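Local coordinates for cellulosomal scaffoldin (Bacteroides cellulosolvens, PDB 1TYJ), which carries type-II cohesin modules, beta sandwiches that bind dockerins and so probably help to assemble the cellulosome, at residues Asp10-Gly15 / Gly165-Lys170; Thr41-Pro46 / Val117-Pro122; Gly69-Thr74 / Arg90-Leu95; Met137-Asp142 / Gly151-Ser156. All coordinates share one frame; numbering follows the deposited sequence.

Interaction 1: residues Asp10-Gly15 / Gly165-Lys170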
loop_
_atom_site.group_PDB
_atom_site.type_symbol
_atom_site.label_atom_id
_atom_site.label_comp_id
_atom_site.label_asym_id
_atom_site.label_seq_id
_atom_site.Cartn_x
_atom_site.Cartn_y
_atom_site.Cartn_z
ATOM N N ASP A 10 6.119 16.514 0.472
ATOM C CA ASP A 10 5.045 17.190 -0.255
ATOM C C ASP A 10 5.461 17.893 -1.504
ATOM O O ASP A 10 4.634 18.114 -2.399
ATOM C CB ASP A 10 4.631 18.427 0.643
ATOM C CG ASP A 10 3.482 18.162 1.501
ATOM O OD1 ASP A 10 2.342 18.387 1.067
ATOM O OD2 ASP A 10 3.710 17.751 2.649
ATOM N N LYS A 11 6.713 18.345 -1.511
ATOM C CA LYS A 11 7.180 19.266 -2.566
ATOM C C LYS A 11 8.321 18.571 -3.275
ATOM O O LYS A 11 9.316 18.194 -2.640
ATOM C CB LYS A 11 7.678 20.589 -1.976
ATOM C CG LYS A 11 6.590 21.447 -1.419
ATOM C CD LYS A 11 7.029 22.918 -1.348
ATOM C CE LYS A 11 5.887 23.823 -1.757
ATOM N NZ LYS A 11 5.574 23.869 -3.252
ATOM N N VAL A 12 8.167 18.390 -4.580
ATOM C CA VAL A 12 9.129 17.598 -5.332
ATOM C C VAL A 12 9.509 18.232 -6.660
ATOM O O VAL A 12 8.702 18.883 -7.295
ATOM C CB VAL A 12 8.578 16.193 -5.644
ATOM C CG1 VAL A 12 8.633 15.324 -4.417
ATOM C CG2 VAL A 12 7.159 16.298 -6.151
ATOM N N ALA A 13 10.748 17.996 -7.069
ATOM C CA ALA A 13 11.246 18.431 -8.363
ATOM C C ALA A 13 11.410 17.169 -9.236
ATOM O O ALA A 13 11.389 16.058 -8.719
ATOM C CB ALA A 13 12.576 19.120 -8.164
ATOM N N VAL A 14 11.567 17.338 -10.546
ATOM C CA VAL A 14 11.775 16.190 -11.408
ATOM C C VAL A 14 13.044 15.478 -10.943
ATOM O O VAL A 14 14.055 16.112 -10.654
ATOM C CB VAL A 14 11.879 16.582 -12.895
ATOM C CG1 VAL A 14 12.247 15.347 -13.722
ATOM C CG2 VAL A 14 10.558 17.100 -13.356
ATOM N N GLY A 15 12.936 14.157 -10.833
ATOM C CA GLY A 15 14.025 13.297 -10.398
ATOM C C GLY A 15 13.952 13.005 -8.922
ATOM O O GLY A 15 14.627 12.092 -8.446
ATOM N N GLY A 165 -2.982 12.168 0.138
ATOM C CA GLY A 165 -2.970 13.594 -0.203
ATOM C C GLY A 165 -2.159 13.944 -1.439
ATOM O O GLY A 165 -1.762 13.066 -2.241
ATOM N N LEU A 166 -1.964 15.255 -1.612
ATOM C CA LEU A 166 -1.347 15.766 -2.823
ATOM C C LEU A 166 0.162 15.964 -2.716
ATOM O O LEU A 166 0.726 16.108 -1.623
ATOM C CB LEU A 166 -1.972 17.127 -3.172
ATOM C CG LEU A 166 -3.491 17.244 -3.228
ATOM C CD1 LEU A 166 -3.864 18.563 -3.958
ATOM C CD2 LEU A 166 -4.219 16.117 -3.812
ATOM N N ILE A 167 0.799 16.005 -3.880
ATOM C CA ILE A 167 2.168 16.461 -3.993
ATOM C C ILE A 167 2.173 17.684 -4.929
ATOM O O ILE A 167 1.260 17.874 -5.757
ATOM C CB ILE A 167 3.118 15.339 -4.533
ATOM C CG1 ILE A 167 2.626 14.798 -5.883
ATOM C CG2 ILE A 167 3.249 14.235 -3.457
ATOM C CD1 ILE A 167 3.675 13.925 -6.657
ATOM N N TYR A 168 3.186 18.504 -4.745
ATOM C CA TYR A 168 3.299 19.804 -5.398
ATOM C C TYR A 168 4.704 20.003 -5.946
ATOM O O TYR A 168 5.654 19.386 -5.448
ATOM C CB TYR A 168 3.069 20.874 -4.349
ATOM C CG TYR A 168 1.716 20.802 -3.675
ATOM C CD1 TYR A 168 1.570 20.198 -2.421
ATOM C CD2 TYR A 168 0.581 21.354 -4.295
ATOM C CE1 TYR A 168 0.308 20.134 -1.816
ATOM C CE2 TYR A 168 -0.654 21.289 -3.694
ATOM C CZ TYR A 168 -0.788 20.703 -2.450
ATOM O OH TYR A 168 -2.049 20.662 -1.858
ATOM N N PRO A 169 4.853 20.882 -6.947
ATOM C CA PRO A 169 6.196 21.159 -7.452
ATOM C C PRO A 169 7.023 22.008 -6.499
ATOM O O PRO A 169 6.470 22.882 -5.811
ATOM C CB PRO A 169 5.927 21.954 -8.742
ATOM C CG PRO A 169 4.592 22.674 -8.458
ATOM C CD PRO A 169 3.804 21.631 -7.676
ATOM N N LYS A 170 8.335 21.787 -6.473
ATOM C CA LYS A 170 9.243 22.705 -5.796
ATOM C C LYS A 170 9.263 24.032 -6.543
ATOM O O LYS A 170 9.413 25.102 -5.948
ATOM C CB LYS A 170 10.648 22.115 -5.774
ATOM C CG LYS A 170 10.992 21.445 -4.474
ATOM C CD LYS A 170 12.126 20.466 -4.676
ATOM C CE LYS A 170 12.709 19.948 -3.365
ATOM N NZ LYS A 170 13.799 18.928 -3.611
ATOM O OXT LYS A 170 9.095 24.041 -7.767
HETATM O O HOH W 1 0.331 16.615 0.960
#
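Asp-10 and Tyr-168 lie side by side and point the same way, their carboxylate and ring planes only 11° apart. Asp-10 OD1 meets the ring at its edge, in plane, 3.9 Å from Tyr-168 CE1. A water donates to this same OD1 and to Leu-166 O, each at 2.7 Å, which ties the acid to the neighbouring strand. Lys-11 stands on the same face of the sheet as Tyr-168. Its chain bends at chi3 (140°) and chi4 (-74°), and this fold brings NZ back to the strand, where it donates to Pro-169 O at 2.9 Å, tilted from the carbonyl plane. Lys-170 instead runs extended beyond CG: its CD packs 3.8 Å from Ala-13 CB, and its NZ goes on to a salt bridge with Asp-16, whose OD2 also accepts Ala-13 N. Val-12 turns inward, placing CG2 4.2 Å from Ile-167 CD1, and Ile-121 and Val-18 touch both side chains.

Beneath these groups, strands 11-12 and 166-169 pair in parallel. Tyr-168 N donates to Asp-10 O and Val-12 N to Tyr-168 O, both at 2.8 Å, while Lys-170 N reaches Val-12 O from above its carbonyl plane. As in other cohesin jelly rolls, a strand near the start of the chain is thus joined to its last strand. The chemistry is divided: Val-12 and Ile-167 are buried on the inner side, whereas the outer groups are charged or water-bridged, and the lysine ammonium ends probably help to fix the last residues of the chain.

Interaction 2: residues Thr41-Pro46 / Val117-Pro122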
loop_
_atom_site.group_PDB
_atom_site.type_symbol
_atom_site.label_atom_id
_atom_site.label_comp_id
_atom_site.label_asym_id
_atom_site.label_seq_id
_atom_site.Cartn_x
_atom_site.Cartn_y
_atom_site.Cartn_z
ATOM N N THR A 41 0.668 7.911 -14.498
ATOM C CA THR A 41 1.912 7.554 -15.203
ATOM C C THR A 41 2.583 8.719 -15.947
ATOM O O THR A 41 3.735 8.608 -16.364
ATOM C CB THR A 41 1.685 6.410 -16.233
ATOM O OG1 THR A 41 0.797 6.861 -17.263
ATOM C CG2 THR A 41 1.121 5.161 -15.571
ATOM N N THR A 42 1.877 9.832 -16.121
ATOM C CA THR A 42 2.473 11.026 -16.727
ATOM C C THR A 42 3.530 11.633 -15.801
ATOM O O THR A 42 4.539 12.155 -16.275
ATOM C CB THR A 42 1.373 12.050 -17.029
ATOM O OG1 THR A 42 0.462 11.464 -17.963
ATOM C CG2 THR A 42 1.929 13.374 -17.608
ATOM N N TYR A 43 3.316 11.553 -14.483
ATOM C CA TYR A 43 4.166 12.277 -13.538
ATOM C C TYR A 43 5.043 11.410 -12.677
ATOM O O TYR A 43 6.041 11.895 -12.155
ATOM C CB TYR A 43 3.319 13.169 -12.617
ATOM C CG TYR A 43 2.534 14.194 -13.414
ATOM C CD1 TYR A 43 1.175 14.003 -13.695
ATOM C CD2 TYR A 43 3.179 15.335 -13.919
ATOM C CE1 TYR A 43 0.458 14.956 -14.457
ATOM C CE2 TYR A 43 2.481 16.264 -14.672
ATOM C CZ TYR A 43 1.132 16.067 -14.937
ATOM O OH TYR A 43 0.451 17.004 -15.680
ATOM N N LEU A 44 4.640 10.150 -12.489
ATOM C CA LEU A 44 5.253 9.287 -11.457
ATOM C C LEU A 44 5.642 7.922 -12.007
ATOM O O LEU A 44 4.916 7.322 -12.809
ATOM C CB LEU A 44 4.256 9.074 -10.292
ATOM C CG LEU A 44 3.908 10.364 -9.538
ATOM C CD1 LEU A 44 2.730 10.076 -8.659
ATOM C CD2 LEU A 44 5.108 10.846 -8.658
ATOM N N GLN A 45 6.763 7.425 -11.501
ATOM C CA GLN A 45 7.273 6.098 -11.835
ATOM C C GLN A 45 7.629 5.338 -10.554
ATOM O O GLN A 45 8.579 5.710 -9.836
ATOM C CB GLN A 45 8.498 6.250 -12.737
ATOM C CG GLN A 45 9.109 4.914 -13.154
ATOM C CD GLN A 45 10.288 5.083 -14.082
ATOM O OE1 GLN A 45 10.308 4.502 -15.158
ATOM N NE2 GLN A 45 11.280 5.847 -13.658
ATOM N N PRO A 46 6.875 4.255 -10.241
ATOM C CA PRO A 46 7.207 3.506 -9.024
ATOM C C PRO A 46 8.669 3.042 -9.053
ATOM O O PRO A 46 9.138 2.554 -10.084
ATOM C CB PRO A 46 6.244 2.302 -9.066
ATOM C CG PRO A 46 5.048 2.813 -9.918
ATOM C CD PRO A 46 5.720 3.681 -10.967
ATOM N N VAL A 117 9.693 11.159 -9.484
ATOM C CA VAL A 117 8.961 12.178 -10.244
ATOM C C VAL A 117 9.615 12.334 -11.611
ATOM O O VAL A 117 10.808 12.650 -11.695
ATOM C CB VAL A 117 8.970 13.518 -9.488
ATOM C CG1 VAL A 117 8.261 14.577 -10.319
ATOM C CG2 VAL A 117 8.352 13.322 -8.081
ATOM N N ILE A 118 8.823 12.092 -12.653
ATOM C CA ILE A 118 9.331 12.086 -14.050
ATOM C C ILE A 118 8.874 13.245 -14.938
ATOM O O ILE A 118 9.335 13.361 -16.070
ATOM C CB ILE A 118 9.077 10.737 -14.764
ATOM C CG1 ILE A 118 7.572 10.446 -14.848
ATOM C CG2 ILE A 118 9.833 9.638 -14.019
ATOM C CD1 ILE A 118 7.170 9.474 -15.952
ATOM N N LYS A 119 7.983 14.093 -14.413
ATOM C CA LYS A 119 7.582 15.301 -15.117
ATOM C C LYS A 119 7.197 16.319 -14.074
ATOM O O LYS A 119 6.664 15.936 -13.032
ATOM C CB LYS A 119 6.389 15.026 -16.026
ATOM C CG LYS A 119 5.967 16.191 -16.922
ATOM C CD LYS A 119 4.874 15.709 -17.832
ATOM C CE LYS A 119 4.201 16.835 -18.583
ATOM N NZ LYS A 119 5.069 17.227 -19.659
ATOM N N GLU A 120 7.453 17.604 -14.345
ATOM C CA GLU A 120 7.091 18.669 -13.415
ATOM C C GLU A 120 5.622 18.595 -12.967
ATOM O O GLU A 120 4.705 18.513 -13.788
ATOM C CB GLU A 120 7.403 20.028 -14.041
ATOM C CG GLU A 120 7.133 21.217 -13.101
ATOM C CD GLU A 120 7.382 22.566 -13.760
ATOM O OE1 GLU A 120 8.224 22.658 -14.689
ATOM O OE2 GLU A 120 6.742 23.553 -13.334
ATOM N N ILE A 121 5.422 18.594 -11.651
ATOM C CA ILE A 121 4.041 18.561 -11.106
ATOM C C ILE A 121 3.372 19.912 -11.347
ATOM O O ILE A 121 3.976 20.951 -11.118
ATOM C CB ILE A 121 4.054 18.257 -9.585
ATOM C CG1 ILE A 121 4.894 16.992 -9.276
ATOM C CG2 ILE A 121 2.611 18.189 -9.006
ATOM C CD1 ILE A 121 4.463 15.723 -10.050
ATOM N N PRO A 122 2.106 19.894 -11.804
ATOM C CA PRO A 122 1.351 21.145 -12.026
ATOM C C PRO A 122 1.204 21.920 -10.708
ATOM O O PRO A 122 1.146 21.309 -9.637
ATOM C CB PRO A 122 -0.017 20.646 -12.459
ATOM C CG PRO A 122 0.147 19.207 -12.832
ATOM C CD PRO A 122 1.331 18.680 -12.109
#
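Tyr-43 O accepts the amide of Ile-118 in a nearly straight bond, N to O 2.8 Å and 170° at the hydrogen, although the donor stands above the carbonyl plane. This bond lies at the end of strand 108-117 in a sheet of the cohesin beta sandwich: Leu-44 and Val-117 form an antiparallel, non-hydrogen-bonded pair, and the chain then leaves the strand for a loop. On the inner face Leu-44 CD2 meets Val-117 CG2 at 4.1 Å.

The Tyr-43 ring fills the bend of that loop. Lys-119 O and Glu-120 O come to its edge, the latter 3.3 Å from Tyr-43 CE2, while Pro-122 CD makes an off-centre CH-pi contact 4.1 Å from the ring centroid. Ile-121 CD1 abuts Tyr-43 CB, and Thr-42 CG2 sits over the centre of one ring face. Cutting Tyr-43 back to alanine would remove the ring and would probably open a gap beside Pro-122 and leave the Glu-120 carbonyl without its edge contact. Lys-119 N, buried here, has no partner in the model.

Ile-118 sets CG1 between its own N and carbonyl carbon (chi1 61°), which carries the chain back over the bonded carbonyl and brings CD1 3.6 Å from Thr-41 O.

Interaction 3: residues Gly69-Thr74 / Arg90-Leu95. With EDO (1,2-ethanediol), chain E.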
loop_
_atom_site.group_PDB
_atom_site.type_symbol
_atom_site.label_atom_id
_atom_site.label_comp_id
_atom_site.label_asym_id
_atom_site.label_seq_id
_atom_site.Cartn_x
_atom_site.Cartn_y
_atom_site.Cartn_z
ATOM N N GLY A 69 6.267 -10.806 11.630
ATOM C CA GLY A 69 6.388 -11.974 12.500
ATOM C C GLY A 69 6.656 -13.266 11.730
ATOM O O GLY A 69 6.385 -13.363 10.513
ATOM N N ARG A 70 7.150 -14.282 12.451
ATOM C CA ARG A 70 7.555 -15.536 11.839
ATOM C C ARG A 70 6.348 -16.457 11.742
ATOM O O ARG A 70 6.314 -17.526 12.401
ATOM C CB ARG A 70 8.635 -16.240 12.708
ATOM C CG ARG A 70 9.990 -15.561 12.777
ATOM C CD ARG A 70 10.943 -16.116 11.741
ATOM N NE ARG A 70 10.761 -15.444 10.455
ATOM C CZ ARG A 70 11.713 -15.285 9.539
ATOM N NH1 ARG A 70 12.950 -15.739 9.763
ATOM N NH2 ARG A 70 11.427 -14.654 8.401
ATOM N N PHE A 71 5.345 -16.045 10.967
ATOM C CA PHE A 71 4.120 -16.832 10.826
ATOM C C PHE A 71 3.855 -17.149 9.349
ATOM O O PHE A 71 2.703 -17.119 8.888
ATOM C CB PHE A 71 2.917 -16.130 11.491
ATOM C CG PHE A 71 3.245 -15.511 12.854
ATOM C CD1 PHE A 71 3.098 -14.146 13.059
ATOM C CD2 PHE A 71 3.697 -16.298 13.890
ATOM C CE1 PHE A 71 3.427 -13.572 14.297
ATOM C CE2 PHE A 71 4.024 -15.738 15.140
ATOM C CZ PHE A 71 3.904 -14.385 15.334
ATOM N N ASN A 72 4.929 -17.435 8.622
ATOM C CA ASN A 72 4.871 -17.830 7.217
ATOM C C ASN A 72 4.156 -16.778 6.379
ATOM O O ASN A 72 3.135 -17.050 5.759
ATOM C CB ASN A 72 4.223 -19.217 7.068
ATOM C CG ASN A 72 5.034 -20.307 7.757
ATOM O OD1 ASN A 72 4.705 -20.734 8.865
ATOM N ND2 ASN A 72 6.105 -20.732 7.122
ATOM N N ALA A 73 4.676 -15.557 6.396
ATOM C CA ALA A 73 4.098 -14.471 5.560
ATOM C C ALA A 73 4.343 -14.781 4.098
ATOM O O ALA A 73 5.361 -15.445 3.723
ATOM C CB ALA A 73 4.683 -13.122 5.928
ATOM N N THR A 74 3.382 -14.383 3.269
ATOM C CA THR A 74 3.530 -14.571 1.831
ATOM C C THR A 74 3.158 -13.246 1.144
ATOM O O THR A 74 2.239 -12.587 1.575
ATOM C CB THR A 74 2.696 -15.765 1.352
ATOM O OG1 THR A 74 3.043 -16.057 -0.001
ATOM C CG2 THR A 74 1.202 -15.475 1.416
ATOM N N ARG A 90 0.180 -8.786 1.262
ATOM C CA ARG A 90 1.004 -9.616 2.122
ATOM C C ARG A 90 0.129 -10.155 3.236
ATOM O O ARG A 90 -0.750 -9.449 3.748
ATOM C CB ARG A 90 2.175 -8.809 2.702
ATOM C CG ARG A 90 3.086 -9.636 3.654
ATOM C CD ARG A 90 4.352 -8.819 3.956
ATOM N NE ARG A 90 5.162 -9.421 5.016
ATOM C CZ ARG A 90 6.206 -10.228 4.785
ATOM N NH1 ARG A 90 6.556 -10.551 3.529
ATOM N NH2 ARG A 90 6.919 -10.705 5.815
ATOM N N LEU A 91 0.321 -11.417 3.567
ATOM C CA LEU A 91 -0.502 -12.032 4.625
ATOM C C LEU A 91 0.249 -13.116 5.372
ATOM O O LEU A 91 1.175 -13.727 4.843
ATOM C CB LEU A 91 -1.799 -12.575 4.051
ATOM C CG LEU A 91 -1.650 -13.647 3.000
ATOM C CD1 LEU A 91 -1.584 -15.059 3.557
ATOM C CD2 LEU A 91 -2.850 -13.513 2.042
ATOM N N TYR A 92 -0.159 -13.330 6.618
ATOM C CA TYR A 92 0.393 -14.428 7.365
ATOM C C TYR A 92 -0.374 -15.682 6.985
ATOM O O TYR A 92 -1.614 -15.714 7.097
ATOM C CB TYR A 92 0.175 -14.178 8.835
ATOM C CG TYR A 92 1.052 -13.164 9.515
ATOM C CD1 TYR A 92 0.506 -12.294 10.448
ATOM C CD2 TYR A 92 2.427 -13.089 9.233
ATOM C CE1 TYR A 92 1.336 -11.380 11.164
ATOM C CE2 TYR A 92 3.276 -12.167 9.936
ATOM C CZ TYR A 92 2.684 -11.312 10.880
ATOM O OH TYR A 92 3.415 -10.406 11.604
ATOM N N MET A 93 0.339 -16.723 6.564
ATOM C CA MET A 93 -0.369 -18.000 6.229
ATOM C C MET A 93 -0.576 -18.866 7.483
ATOM O O MET A 93 -1.580 -19.576 7.596
ATOM C CB MET A 93 0.381 -18.784 5.157
ATOM C CG MET A 93 0.482 -18.066 3.827
ATOM S SD MET A 93 1.192 -19.125 2.517
ATOM C CE MET A 93 2.872 -19.172 3.081
ATOM N N ASN A 94 0.386 -18.817 8.412
ATOM C CA ASN A 94 0.313 -19.645 9.614
ATOM C C ASN A 94 -0.453 -18.865 10.690
ATOM O O ASN A 94 0.113 -18.313 11.620
ATOM C CB ASN A 94 1.698 -20.062 10.086
ATOM C CG ASN A 94 1.634 -21.221 11.064
ATOM O OD1 ASN A 94 0.627 -21.409 11.761
ATOM N ND2 ASN A 94 2.683 -22.030 11.081
ATOM N N LEU A 95 -1.761 -18.781 10.519
ATOM C CA LEU A 95 -2.591 -18.015 11.453
ATOM C C LEU A 95 -2.603 -18.641 12.841
ATOM O O LEU A 95 -2.720 -17.915 13.855
ATOM C CB LEU A 95 -4.014 -17.878 10.948
ATOM C CG LEU A 95 -4.198 -17.068 9.656
ATOM C CD1 LEU A 95 -5.708 -17.046 9.239
ATOM C CD2 LEU A 95 -3.563 -15.642 9.740
HETATM C C1 EDO E . 8.741 -16.865 8.276
HETATM O O1 EDO E . 7.846 -17.576 9.118
HETATM C C2 EDO E . 7.954 -16.247 7.147
HETATM O O2 EDO E . 7.286 -15.031 7.539
#
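Tyr-92 OH, at the far end of a ring that receives the edge of Phe-71 on its face, also accepts a hydrogen bond from Gly-69 N at 2.9 Å. Glu-105 bonds the same hydroxyl, so the phenol is held at tip and face. The two rings form a T-shaped pair, centroids 5.0 Å apart and planes at 81°, with Phe-71 CD1 over the centre of Tyr-92. A phenylalanine in place of Tyr-92 would lack the hydroxyl and would probably leave Gly-69 N and Glu-105 without this shared mate.

Ala-73 CB lies over one face of the Arg-90 guanidinium, 3.3 Å from NH2, while Asp-75 forms a salt bridge with that arginine. On the other side of the sheet Leu-91 CG sits between its N and carbonyl carbon (chi1 61°), which lays CD1 alongside Thr-74 CG2 at 3.5 Å. The Asn-72 and Asn-94 amides are nearly coplanar, and Asn-94 ND2 donates to Asn-72 OD1 at 3.3 Å. An ethanediol, probably from the crystallisation liquor, accepts hydrogen bonds from Asn-72 N and Ala-73 N through O1 and O2. Asn-94 OD1 caps Ala-97 N: the antiparallel hairpin of strands 73-77 and 85-92 leads, through Met-93, to the N-cap of helix 95-100.

Interaction 4: residues Met137-Asp142 / Gly151-Ser156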
loop_
_atom_site.group_PDB
_atom_site.type_symbol
_atom_site.label_atom_id
_atom_site.label_comp_id
_atom_site.label_asym_id
_atom_site.label_seq_id
_atom_site.Cartn_x
_atom_site.Cartn_y
_atom_site.Cartn_z
ATOM N N MET A 137 -10.612 -8.275 -7.056
ATOM C CA MET A 137 -10.774 -8.225 -5.601
ATOM C C MET A 137 -12.261 -8.133 -5.254
ATOM O O MET A 137 -12.825 -7.027 -5.202
ATOM C CB MET A 137 -9.999 -7.031 -4.998
ATOM C CG MET A 137 -8.476 -6.992 -5.290
ATOM S SD MET A 137 -7.496 -5.802 -4.301
ATOM C CE MET A 137 -8.709 -4.514 -4.100
ATOM N N ASN A 138 -12.911 -9.274 -5.020
ATOM C CA ASN A 138 -14.339 -9.216 -4.679
ATOM C C ASN A 138 -14.622 -8.785 -3.246
ATOM O O ASN A 138 -13.944 -9.202 -2.300
ATOM C CB ASN A 138 -15.089 -10.504 -5.037
ATOM C CG ASN A 138 -15.862 -10.379 -6.359
ATOM O OD1 ASN A 138 -15.268 -10.397 -7.456
ATOM N ND2 ASN A 138 -17.192 -10.238 -6.260
ATOM N N ASN A 139 -15.638 -7.943 -3.098
ATOM C CA ASN A 139 -16.007 -7.398 -1.800
ATOM C C ASN A 139 -14.945 -6.419 -1.286
ATOM O O ASN A 139 -14.900 -6.171 -0.075
ATOM C CB ASN A 139 -16.179 -8.482 -0.714
ATOM C CG ASN A 139 -16.851 -9.754 -1.209
ATOM O OD1 ASN A 139 -18.070 -9.806 -1.326
ATOM N ND2 ASN A 139 -16.054 -10.814 -1.441
ATOM N N ALA A 140 -14.078 -5.888 -2.164
ATOM C CA ALA A 140 -13.070 -4.940 -1.696
ATOM C C ALA A 140 -13.732 -3.689 -1.144
ATOM O O ALA A 140 -14.873 -3.364 -1.522
ATOM C CB ALA A 140 -12.080 -4.575 -2.791
ATOM N N VAL A 141 -13.029 -2.997 -0.265
ATOM C CA VAL A 141 -13.462 -1.703 0.237
ATOM C C VAL A 141 -12.544 -0.636 -0.326
ATOM O O VAL A 141 -11.387 -0.503 0.104
ATOM C CB VAL A 141 -13.477 -1.655 1.766
ATOM C CG1 VAL A 141 -13.982 -0.290 2.273
ATOM C CG2 VAL A 141 -14.317 -2.813 2.331
ATOM N N ASP A 142 -13.041 0.112 -1.311
ATOM C CA ASP A 142 -12.241 1.178 -1.943
ATOM C C ASP A 142 -10.833 0.678 -2.316
ATOM O O ASP A 142 -9.814 1.324 -2.003
ATOM C CB ASP A 142 -12.172 2.413 -1.039
ATOM C CG ASP A 142 -13.531 3.105 -0.894
ATOM O OD1 ASP A 142 -14.456 2.756 -1.675
ATOM O OD2 ASP A 142 -13.677 3.950 0.019
ATOM N N GLY A 151 -9.175 -15.475 9.890
ATOM C CA GLY A 151 -9.542 -15.569 8.473
ATOM C C GLY A 151 -10.846 -14.873 8.141
ATOM O O GLY A 151 -11.441 -15.198 7.123
ATOM N N ASN A 152 -11.304 -13.932 8.992
ATOM C CA ASN A 152 -12.406 -13.044 8.633
ATOM C C ASN A 152 -11.954 -11.938 7.726
ATOM O O ASN A 152 -10.835 -11.417 7.893
ATOM C CB ASN A 152 -13.049 -12.398 9.858
ATOM C CG ASN A 152 -13.650 -13.423 10.811
ATOM O OD1 ASN A 152 -14.549 -14.182 10.434
ATOM N ND2 ASN A 152 -13.193 -13.413 12.056
ATOM N N MET A 153 -12.807 -11.565 6.777
ATOM C CA MET A 153 -12.546 -10.394 5.945
ATOM C C MET A 153 -13.372 -9.200 6.440
ATOM O O MET A 153 -14.615 -9.291 6.585
ATOM C CB MET A 153 -12.911 -10.711 4.486
ATOM C CG MET A 153 -12.545 -9.602 3.503
ATOM S SD MET A 153 -12.842 -10.171 1.799
ATOM C CE MET A 153 -14.577 -9.919 1.730
ATOM N N TYR A 154 -12.728 -8.062 6.695
ATOM C CA TYR A 154 -13.469 -6.884 7.149
ATOM C C TYR A 154 -14.373 -6.253 6.069
ATOM O O TYR A 154 -13.989 -6.209 4.898
ATOM C CB TYR A 154 -12.503 -5.847 7.749
ATOM C CG TYR A 154 -12.001 -6.286 9.088
ATOM C CD1 TYR A 154 -10.646 -6.558 9.289
ATOM C CD2 TYR A 154 -12.889 -6.431 10.168
ATOM C CE1 TYR A 154 -10.194 -6.964 10.544
ATOM C CE2 TYR A 154 -12.448 -6.837 11.407
ATOM C CZ TYR A 154 -11.111 -7.080 11.614
ATOM O OH TYR A 154 -10.746 -7.494 12.873
ATOM N N SER A 155 -15.551 -5.747 6.472
ATOM C CA SER A 155 -16.452 -5.035 5.533
ATOM C C SER A 155 -16.282 -3.512 5.575
ATOM O O SER A 155 -15.560 -2.973 6.447
ATOM C CB SER A 155 -17.914 -5.332 5.867
ATOM O OG SER A 155 -18.211 -4.716 7.088
ATOM N N SER A 156 -16.992 -2.824 4.673
ATOM C CA SER A 156 -16.935 -1.363 4.570
ATOM C C SER A 156 -17.510 -0.670 5.792
ATOM O O SER A 156 -17.271 0.521 6.011
ATOM C CB SER A 156 -17.675 -0.889 3.334
ATOM O OG SER A 156 -19.042 -1.232 3.478
HETATM O O HOH W 2 -15.571 -6.577 2.583
#
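Asn-139 and Met-153 meet at about a right angle where two loops flank strand 144-148 at the surface of the cohesin beta sandwich. Residues 137-140 form a type II beta turn, with Asn-139 at its third position in a left-handed backbone conformation (phi 69°).

Van der Waals contact carries the meeting. Met-153 leaves the backbone extended, CG anti to N (chi1 -174°), and bends only at its last torsion, chi3 80°, which lays the CE methyl against the asparagine: CE is 3.3 Å from Asn-139 CB and 3.6 Å from Asn-139 ND2. Inboard, Met-153 also touches Met-145 and Phe-147 of strand 144-148. The second van der Waals contact is made by Val-141, which points toward the opposite loop and sets both methyls against Ser-156. Its CG2 lies 3.6 Å from Ser-156 N and its CG1 3.9 Å from Ser-156 CB, while Tyr-159 touches Val-141 as well.

Polar links are few, and no direct hydrogen bond joins the two loops. Within the turn Asn-139 ND2 makes a weak bond to Asn-138 O, bending the amide back onto its own chain. The phenol of Tyr-154 turns away to bond Thr-28 O. Between the loops the link is one water, which donates to Asn-139 O and to Tyr-154 O, each at 2.8 Å.

Interactions 1 and 2 share one end of the sandwich, their centres about 9 Å apart: Gly-15 N probably bonds Val-117 O, and Pro-169 packs on Ile-121 and Pro-122. Both are partly buried, with Val-12, Ile-167, Leu-44 and Val-117 turned inward, but interaction 1 relies on parallel strand bonds and lysines, interaction 2 on one bond and a tyrosine ring. Interactions 3 and 4 are surface contacts on the opposite side of the chain's centre, touching through Leu-95 and Gly-151. Interaction 3 reaches the same sheet as interaction 1, yet adds aromatic and amide pairs to a hairpin; interaction 4 joins loops by methyl groups and water.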